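Local coordinates for RNA-binding protein RO60 (Deinococcus radiodurans, PDB 2NVO) that binds small RNAs that accumulate during recovery from ultraviolet irradiation and contributes to the ultraviolet resistance of the bacterium, at residues A[46-51]-A[103-108]; A[51-56]-A[69-74]; A[82-87]-A[119-124]. All coordinates share one frame; numbering follows the deposited sequence.

In the fold
From the N terminus, helix 40-50 supplies residues 46-51, and the chain turns at Gly51 into the loop 51-56. Contact 2 closes first: loop 51-56 meets the start of helix 70-78 at 69-74, and the short excursion between them includes strand 56-59, an outer strand of the sheet of the VWFA-like domain. Contact 1 closes a longer loop, from 46-51 to 103-108 on helix 100-112, and encloses contact 2, with which it shares Gly51. Contact 3 joins helices 80-93 and 116-129 and crosses contact 1 in chain order; Val105 and Leu106 of contact 1 touch Thr87, Leu84 and Ala122. Together they tie these five helices near the N-terminal end of the TROVE horseshoe, beside the VWFA-like sheet.

Contact 1 of 3, residues A[46-51]-A[103-108]; sequences RFLVLG and LLVLAL
Val105 presents one methyl, CG2, to two side chains of helix 40-50 at once: Phe47 CE2 lies 3.8 Å from Val105 CG2, and Leu48 CD2 is equally close to that methyl. The phenyl ring is met obliquely, and the two side chains slide past each other in opposite directions, whereas Leu48 crosses Val105 at about a right angle. With CG of Phe47 trans to its amide nitrogen (chi1 171°), the ring is placed against both Val105 and Leu104. Its CZ has Leu104 CD2 at 4.3 Å, a methyl at the ring edge. Leu48 starts less directly, but the end of its side chain comes nearer, and CD2 makes the touch. The axes of 46-50 and 103-108 approach to 11.0 Å at 134°, so side chains bridge the gap and no hydrogen bond spans it. This is buried apolar packing between helices of the TROVE domain, the horseshoe of HEAT-like helical repeats that the VWFA-like domain closes into a ring. Helix 80-93 fills in beside the pair, with Thr87 touching both Leu48 and Val105. Phe142 of helix 133-143 packs on Leu104, and Val66 from a loop lies against Phe47. Just past these residues helix 40-50 ends: Gly51 N still bonds to Phe47 O at 2.8 Å, but Gly51 itself leaves the helical conformation with a positive phi of 84°.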
loop_
_atom_site.group_PDB
_atom_site.type_symbol
_atom_site.label_atom_id
_atom_site.label_comp_id
_atom_site.label_asym_id
_atom_site.label_seq_id
_atom_site.Cartn_x
_atom_site.Cartn_y
_atom_site.Cartn_z
ATOM N N ARG A 46 -0.218 -4.611 16.377
ATOM C CA ARG A 46 -0.472 -3.235 15.964
ATOM C C ARG A 46 0.787 -2.590 15.404
ATOM O O ARG A 46 0.747 -1.903 14.398
ATOM C CB ARG A 46 -1.031 -2.390 17.103
ATOM C CG ARG A 46 -1.402 -0.974 16.652
ATOM C CD ARG A 46 -2.256 -0.251 17.688
ATOM N NE ARG A 46 -3.599 -0.814 17.747
ATOM C CZ ARG A 46 -4.628 -0.247 18.370
ATOM N NH1 ARG A 46 -4.467 0.910 19.000
ATOM N NH2 ARG A 46 -5.821 -0.841 18.362
ATOM N N PHE A 47 1.911 -2.817 16.072
ATOM C CA PHE A 47 3.176 -2.290 15.599
ATOM C C PHE A 47 3.543 -2.878 14.234
ATOM O O PHE A 47 4.068 -2.184 13.360
ATOM C CB PHE A 47 4.277 -2.567 16.623
ATOM C CG PHE A 47 5.651 -2.247 16.129
ATOM C CD1 PHE A 47 6.192 -0.983 16.318
ATOM C CD2 PHE A 47 6.404 -3.207 15.476
ATOM C CE1 PHE A 47 7.468 -0.681 15.847
ATOM C CE2 PHE A 47 7.675 -2.908 15.006
ATOM C CZ PHE A 47 8.202 -1.650 15.200
ATOM N N LEU A 48 3.276 -4.163 14.056
ATOM C CA LEU A 48 3.567 -4.841 12.793
ATOM C C LEU A 48 2.743 -4.326 11.615
ATOM O O LEU A 48 3.233 -4.261 10.495
ATOM C CB LEU A 48 3.350 -6.342 12.942
ATOM C CG LEU A 48 4.376 -7.047 13.822
ATOM C CD1 LEU A 48 3.933 -8.471 14.117
ATOM C CD2 LEU A 48 5.732 -7.031 13.122
ATOM N N VAL A 49 1.493 -3.960 11.866
ATOM C CA VAL A 49 0.631 -3.467 10.794
ATOM C C VAL A 49 0.838 -1.988 10.507
ATOM O O VAL A 49 0.985 -1.588 9.358
ATOM C CB VAL A 49 -0.867 -3.693 11.109
ATOM C CG1 VAL A 49 -1.752 -2.945 10.097
ATOM C CG2 VAL A 49 -1.185 -5.166 11.121
ATOM N N LEU A 50 0.823 -1.173 11.554
ATOM C CA LEU A 50 0.904 0.272 11.387
ATOM C C LEU A 50 2.337 0.748 11.218
ATOM O O LEU A 50 2.580 1.745 10.562
ATOM C CB LEU A 50 0.272 0.988 12.580
ATOM C CG LEU A 50 -1.203 0.669 12.821
ATOM C CD1 LEU A 50 -1.753 1.502 13.971
ATOM C CD2 LEU A 50 -1.990 0.898 11.554
ATOM N N GLY A 51 3.283 0.036 11.822
ATOM C CA GLY A 51 4.678 0.427 11.759
ATOM C C GLY A 51 4.954 1.459 12.826
ATOM O O GLY A 51 5.947 2.178 12.772
ATOM N N LEU A 103 10.058 -7.296 9.035
ATOM C CA LEU A 103 11.469 -7.512 8.744
ATOM C C LEU A 103 12.355 -7.061 9.900
ATOM O O LEU A 103 13.313 -7.747 10.249
ATOM C CB LEU A 103 11.866 -6.787 7.460
ATOM C CG LEU A 103 11.190 -7.352 6.212
ATOM C CD1 LEU A 103 11.497 -6.500 4.987
ATOM C CD2 LEU A 103 11.638 -8.792 5.999
ATOM N N LEU A 104 12.010 -5.920 10.501
ATOM C CA LEU A 104 12.766 -5.354 11.615
ATOM C C LEU A 104 12.645 -6.236 12.837
ATOM O O LEU A 104 13.634 -6.542 13.487
ATOM C CB LEU A 104 12.253 -3.952 11.960
ATOM C CG LEU A 104 12.701 -3.354 13.298
ATOM C CD1 LEU A 104 14.233 -3.337 13.406
ATOM C CD2 LEU A 104 12.146 -1.948 13.515
ATOM N N VAL A 105 11.421 -6.638 13.147
ATOM C CA VAL A 105 11.175 -7.509 14.285
ATOM C C VAL A 105 11.910 -8.834 14.122
ATOM O O VAL A 105 12.537 -9.323 15.060
ATOM C CB VAL A 105 9.674 -7.757 14.481
ATOM C CG1 VAL A 105 9.460 -8.873 15.474
ATOM C CG2 VAL A 105 8.991 -6.475 14.972
ATOM N N LEU A 106 11.843 -9.393 12.919
ATOM C CA LEU A 106 12.525 -10.642 12.605
ATOM C C LEU A 106 14.028 -10.520 12.804
ATOM O O LEU A 106 14.655 -11.413 13.381
ATOM C CB LEU A 106 12.219 -11.110 11.179
ATOM C CG LEU A 106 12.587 -12.578 10.918
ATOM C CD1 LEU A 106 11.603 -13.546 11.584
ATOM C CD2 LEU A 106 12.671 -12.874 9.430
ATOM N N ALA A 107 14.607 -9.417 12.332
ATOM C CA ALA A 107 16.012 -9.150 12.574
ATOM C C ALA A 107 16.327 -9.127 14.062
ATOM O O ALA A 107 17.317 -9.720 14.490
ATOM C CB ALA A 107 16.444 -7.841 11.912
ATOM N N LEU A 108 15.498 -8.443 14.850
ATOM C CA LEU A 108 15.743 -8.313 16.287
ATOM C C LEU A 108 15.784 -9.678 16.971
ATOM O O LEU A 108 16.681 -9.964 17.762
ATOM C CB LEU A 108 14.681 -7.436 16.965
ATOM C CG LEU A 108 14.681 -5.930 16.711
ATOM C CD1 LEU A 108 13.368 -5.299 17.184
ATOM C CD2 LEU A 108 15.875 -5.274 17.395
#

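Contact 2 of 3, residues A[51-56]-A[69-74]; sequences GVDGGT and TDFVRE
Thr69 OG1 donates a hydrogen bond to Asp53 OD2 at 3.1 Å, the one polar link between loop 51-56 and the start of helix 70-78. The hydroxyl approaches from above the carboxylate, 35° out of its plane. The two side chains also touch through carbon, Asp53 CB lying 4.0 Å from Thr69 CG2. The same OD2 rests 3.7 Å from Phe71 CB, where the aspartate crosses the phenylalanine at about a right angle. The CG of Asp53 stands opposite the main-chain nitrogen (chi1 -176°), which places OD2 within reach of Thr69 OG1. In the next shell, Arg43 of helix 40-50 forms a salt bridge through NE to Asp53 OD1 and also makes a cation-pi contact with the Phe71 ring. It thus probably fixes the rotation of the carboxylate, and its positive charge would be expected to favour the ionised acid. Thr69 O accepts the backbone bond from Arg73 N at 3.1 Å and lies over one face of the Arg73 guanidinium. Farther along the loop, Gly55 makes backbone hydrogen bonds with Asp514 on a strand of the VWFA-like sheet. Thr69 occupies the N-cap position, so the arrangement is a loop carboxylate docked on the N-cap residue of a helix, a surface contact in the TROVE region where the loop leads into strand 56-59 of the VWFA-like sheet.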
loop_
_atom_site.group_PDB
_atom_site.type_symbol
_atom_site.label_atom_id
_atom_site.label_comp_id
_atom_site.label_asym_id
_atom_site.label_seq_id
_atom_site.Cartn_x
_atom_site.Cartn_y
_atom_site.Cartn_z
ATOM N N GLY A 51 3.283 0.036 11.822
ATOM C CA GLY A 51 4.678 0.427 11.759
ATOM C C GLY A 51 4.954 1.459 12.826
ATOM O O GLY A 51 5.947 2.178 12.772
ATOM N N VAL A 52 4.049 1.530 13.792
ATOM C CA VAL A 52 4.186 2.419 14.928
ATOM C C VAL A 52 3.552 1.738 16.138
ATOM O O VAL A 52 2.651 0.900 16.002
ATOM C CB VAL A 52 3.489 3.762 14.663
ATOM C CG1 VAL A 52 2.042 3.693 15.128
ATOM C CG2 VAL A 52 4.216 4.890 15.367
ATOM N N ASP A 53 4.026 2.103 17.325
ATOM C CA ASP A 53 3.568 1.498 18.570
ATOM C C ASP A 53 2.465 2.355 19.221
ATOM O O ASP A 53 2.514 2.666 20.412
ATOM C CB ASP A 53 4.770 1.325 19.504
ATOM C CG ASP A 53 4.422 0.619 20.795
ATOM O OD1 ASP A 53 3.328 0.020 20.888
ATOM O OD2 ASP A 53 5.258 0.670 21.721
ATOM N N GLY A 54 1.479 2.749 18.422
ATOM C CA GLY A 54 0.375 3.568 18.897
ATOM C C GLY A 54 -0.794 3.403 17.952
ATOM O O GLY A 54 -0.741 2.550 17.075
ATOM N N GLY A 55 -1.843 4.209 18.112
ATOM C CA GLY A 55 -3.007 4.091 17.247
ATOM C C GLY A 55 -2.972 5.047 16.064
ATOM O O GLY A 55 -3.959 5.728 15.786
ATOM N N THR A 56 -1.847 5.104 15.359
ATOM C CA THR A 56 -1.699 6.069 14.270
ATOM C C THR A 56 -1.182 5.383 13.019
ATOM O O THR A 56 -0.173 4.711 13.064
ATOM C CB THR A 56 -0.687 7.171 14.616
ATOM O OG1 THR A 56 -1.054 7.804 15.845
ATOM C CG2 THR A 56 -0.648 8.227 13.504
ATOM N N THR A 69 10.608 0.353 19.164
ATOM C CA THR A 69 10.476 1.087 20.412
ATOM C C THR A 69 10.902 0.202 21.577
ATOM O O THR A 69 11.182 -0.980 21.399
ATOM C CB THR A 69 9.034 1.571 20.649
ATOM O OG1 THR A 69 8.154 0.441 20.706
ATOM C CG2 THR A 69 8.592 2.518 19.538
ATOM N N ASP A 70 10.937 0.776 22.772
ATOM C CA ASP A 70 11.356 0.028 23.956
ATOM C C ASP A 70 10.476 -1.187 24.183
ATOM O O ASP A 70 10.977 -2.280 24.470
ATOM C CB ASP A 70 11.373 0.922 25.197
ATOM C CG ASP A 70 12.405 2.020 25.104
ATOM O OD1 ASP A 70 13.167 2.036 24.118
ATOM O OD2 ASP A 70 12.459 2.876 26.012
ATOM N N PHE A 71 9.163 -1.016 24.043
ATOM C CA PHE A 71 8.276 -2.144 24.254
ATOM C C PHE A 71 8.631 -3.296 23.330
ATOM O O PHE A 71 8.581 -4.464 23.725
ATOM C CB PHE A 71 6.808 -1.790 24.050
ATOM C CG PHE A 71 5.957 -2.992 23.815
ATOM C CD1 PHE A 71 5.467 -3.723 24.882
ATOM C CD2 PHE A 71 5.696 -3.434 22.530
ATOM C CE1 PHE A 71 4.708 -4.857 24.670
ATOM C CE2 PHE A 71 4.939 -4.565 22.315
ATOM C CZ PHE A 71 4.444 -5.281 23.390
ATOM N N VAL A 72 8.975 -2.965 22.092
ATOM C CA VAL A 72 9.282 -3.985 21.102
ATOM C C VAL A 72 10.571 -4.752 21.429
ATOM O O VAL A 72 10.621 -5.979 21.316
ATOM C CB VAL A 72 9.355 -3.380 19.685
ATOM C CG1 VAL A 72 9.809 -4.416 18.678
ATOM C CG2 VAL A 72 8.004 -2.801 19.297
ATOM N N ARG A 73 11.614 -4.034 21.821
ATOM C CA ARG A 73 12.874 -4.688 22.174
ATOM C C ARG A 73 12.694 -5.543 23.423
ATOM O O ARG A 73 13.055 -6.720 23.448
ATOM C CB ARG A 73 13.971 -3.652 22.399
ATOM C CG ARG A 73 14.449 -2.993 21.121
ATOM C CD ARG A 73 15.456 -1.908 21.409
ATOM N NE ARG A 73 14.821 -0.716 21.954
ATOM C CZ ARG A 73 14.474 0.337 21.220
ATOM N NH1 ARG A 73 14.712 0.340 19.912
ATOM N NH2 ARG A 73 13.889 1.384 21.788
ATOM N N GLU A 74 12.122 -4.926 24.450
ATOM C CA GLU A 74 11.826 -5.587 25.717
ATOM C C GLU A 74 11.034 -6.872 25.519
ATOM O O GLU A 74 11.265 -7.865 26.203
ATOM C CB GLU A 74 11.055 -4.625 26.619
ATOM C CG GLU A 74 10.034 -5.284 27.540
ATOM C CD GLU A 74 8.807 -4.401 27.750
ATOM O OE1 GLU A 74 7.882 -4.455 26.908
ATOM O OE2 GLU A 74 8.771 -3.652 28.755
#

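Contact 3 of 3, residues A[82-87]-A[119-124]; sequences LALRVT and RKAAWD
Within 82-87 and 119-124 the closest pair of CA atoms is Leu84 and Ala122, 6.7 Å apart, consistent with the small side chains of Ala121 and Ala122. Leu84 does the touching, and it does so with a single branch. Its CD1 presses on Ala121 CB at 3.5 Å, tighter than carbon atoms usually pack, and reaches 3.7 Å from the backbone nitrogen of Ala122, so that the methyl sits against the main chain of helix 116-129. The leucine adopts an off-staggered chi1 of -140°, which together with the short carbon contact suggests a tight fit. Ala122 contributes backbone more than methyl, its CB keeping to 4.5 Å from the other segment. The other leucine branch, CD2, touches Leu106 CD1 of helix 100-112, the helix that separates the two in sequence and packs on both: Ala110 meets Ala122, and Ile109 meets Ala83. One turn along helix 80-93, Thr87 OG1 donates to Ala83 O at 2.8 Å. That carbonyl also accepts the helical bond from Thr87 N at 3.0 Å, the two donors arriving from opposite faces of its plane. Thr87 is buried, and its hydroxyl is thus satisfied by its own helix. A leucine methyl packed against Ala121 and the backbone of Ala122 joins two helices separated in sequence by helix 100-112, consistent with the HEAT-like helical repeats of the TROVE horseshoe.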
loop_
_atom_site.group_PDB
_atom_site.type_symbol
_atom_site.label_atom_id
_atom_site.label_comp_id
_atom_site.label_asym_id
_atom_site.label_seq_id
_atom_site.Cartn_x
_atom_site.Cartn_y
_atom_site.Cartn_z
ATOM N N LEU A 82 7.026 -15.797 21.194
ATOM C CA LEU A 82 5.716 -15.290 20.820
ATOM C C LEU A 82 5.875 -14.114 19.852
ATOM O O LEU A 82 5.079 -13.952 18.930
ATOM C CB LEU A 82 4.870 -14.927 22.048
ATOM C CG LEU A 82 4.497 -13.478 22.367
ATOM C CD1 LEU A 82 3.061 -13.399 22.826
ATOM C CD2 LEU A 82 5.417 -12.888 23.413
ATOM N N ALA A 83 6.918 -13.313 20.058
ATOM C CA ALA A 83 7.258 -12.250 19.118
ATOM C C ALA A 83 7.304 -12.843 17.718
ATOM O O ALA A 83 6.767 -12.278 16.773
ATOM C CB ALA A 83 8.597 -11.627 19.478
ATOM N N LEU A 84 7.926 -14.013 17.606
ATOM C CA LEU A 84 8.090 -14.693 16.329
ATOM C C LEU A 84 6.771 -15.267 15.810
ATOM O O LEU A 84 6.491 -15.205 14.613
ATOM C CB LEU A 84 9.101 -15.823 16.481
ATOM C CG LEU A 84 10.121 -16.085 15.371
ATOM C CD1 LEU A 84 10.487 -17.567 15.350
ATOM C CD2 LEU A 84 9.617 -15.646 14.013
ATOM N N ARG A 85 5.974 -15.851 16.701
ATOM C CA ARG A 85 4.695 -16.421 16.291
ATOM C C ARG A 85 3.746 -15.320 15.817
ATOM O O ARG A 85 3.086 -15.459 14.789
ATOM C CB ARG A 85 4.064 -17.231 17.430
ATOM C CG ARG A 85 2.549 -17.398 17.318
ATOM C CD ARG A 85 1.995 -18.311 18.415
ATOM N NE ARG A 85 2.600 -18.043 19.718
ATOM C CZ ARG A 85 2.075 -17.242 20.640
ATOM N NH1 ARG A 85 0.922 -16.624 20.410
ATOM N NH2 ARG A 85 2.704 -17.058 21.796
ATOM N N VAL A 86 3.690 -14.230 16.577
ATOM C CA VAL A 86 2.904 -13.056 16.213
ATOM C C VAL A 86 3.336 -12.537 14.835
ATOM O O VAL A 86 2.507 -12.251 13.971
ATOM C CB VAL A 86 3.045 -11.943 17.283
ATOM C CG1 VAL A 86 2.282 -10.692 16.875
ATOM C CG2 VAL A 86 2.567 -12.440 18.642
ATOM N N THR A 87 4.644 -12.447 14.627
ATOM C CA THR A 87 5.188 -11.938 13.374
ATOM C C THR A 87 4.827 -12.809 12.180
ATOM O O THR A 87 4.464 -12.295 11.126
ATOM C CB THR A 87 6.718 -11.725 13.463
ATOM O OG1 THR A 87 6.982 -10.705 14.417
ATOM C CG2 THR A 87 7.299 -11.294 12.128
ATOM N N ARG A 119 16.584 -17.455 18.039
ATOM C CA ARG A 119 17.392 -16.881 16.971
ATOM C C ARG A 119 17.369 -17.780 15.741
ATOM O O ARG A 119 17.341 -17.302 14.609
ATOM C CB ARG A 119 18.835 -16.663 17.435
ATOM C CG ARG A 119 18.988 -15.624 18.531
ATOM C CD ARG A 119 20.449 -15.213 18.720
ATOM N NE ARG A 119 21.314 -16.355 19.017
ATOM C CZ ARG A 119 21.765 -16.666 20.230
ATOM N NH1 ARG A 119 21.444 -15.918 21.280
ATOM N NH2 ARG A 119 22.547 -17.727 20.395
ATOM N N LYS A 120 17.379 -19.087 15.966
ATOM C CA LYS A 120 17.439 -20.050 14.876
ATOM C C LYS A 120 16.111 -20.134 14.130
ATOM O O LYS A 120 16.080 -20.245 12.901
ATOM C CB LYS A 120 17.850 -21.436 15.404
ATOM C CG LYS A 120 19.350 -21.579 15.675
ATOM C CD LYS A 120 19.752 -23.019 16.029
ATOM C CE LYS A 120 19.358 -23.393 17.459
ATOM N NZ LYS A 120 19.367 -24.865 17.667
ATOM N N ALA A 121 15.020 -20.091 14.886
ATOM C CA ALA A 121 13.681 -20.139 14.309
ATOM C C ALA A 121 13.400 -18.888 13.471
ATOM O O ALA A 121 12.766 -18.965 12.416
ATOM C CB ALA A 121 12.639 -20.301 15.406
ATOM N N ALA A 122 13.881 -17.739 13.940
ATOM C CA ALA A 122 13.768 -16.505 13.166
ATOM C C ALA A 122 14.474 -16.665 11.823
ATOM O O ALA A 122 13.883 -16.435 10.772
ATOM C CB ALA A 122 14.329 -15.333 13.942
ATOM N N TRP A 123 15.733 -17.089 11.857
ATOM C CA TRP A 123 16.463 -17.370 10.625
ATOM C C TRP A 123 15.724 -18.332 9.705
ATOM O O TRP A 123 15.640 -18.090 8.501
ATOM C CB TRP A 123 17.866 -17.887 10.925
ATOM C CG TRP A 123 18.805 -16.810 11.361
ATOM C CD1 TRP A 123 19.313 -16.615 12.616
ATOM C CD2 TRP A 123 19.341 -15.763 10.545
ATOM N NE1 TRP A 123 20.143 -15.517 12.625
ATOM C CE2 TRP A 123 20.174 -14.976 11.365
ATOM C CE3 TRP A 123 19.204 -15.421 9.196
ATOM C CZ2 TRP A 123 20.867 -13.871 10.883
ATOM C CZ3 TRP A 123 19.895 -14.322 8.720
ATOM C CH2 TRP A 123 20.711 -13.561 9.560
ATOM N N ASP A 124 15.176 -19.409 10.265
ATOM C CA ASP A 124 14.460 -20.396 9.456
ATOM C C ASP A 124 13.245 -19.792 8.744
ATOM O O ASP A 124 12.833 -20.279 7.689
ATOM C CB ASP A 124 14.015 -21.589 10.309
ATOM C CG ASP A 124 15.162 -22.538 10.645
ATOM O OD1 ASP A 124 16.211 -22.499 9.953
ATOM O OD2 ASP A 124 15.006 -23.327 11.606
#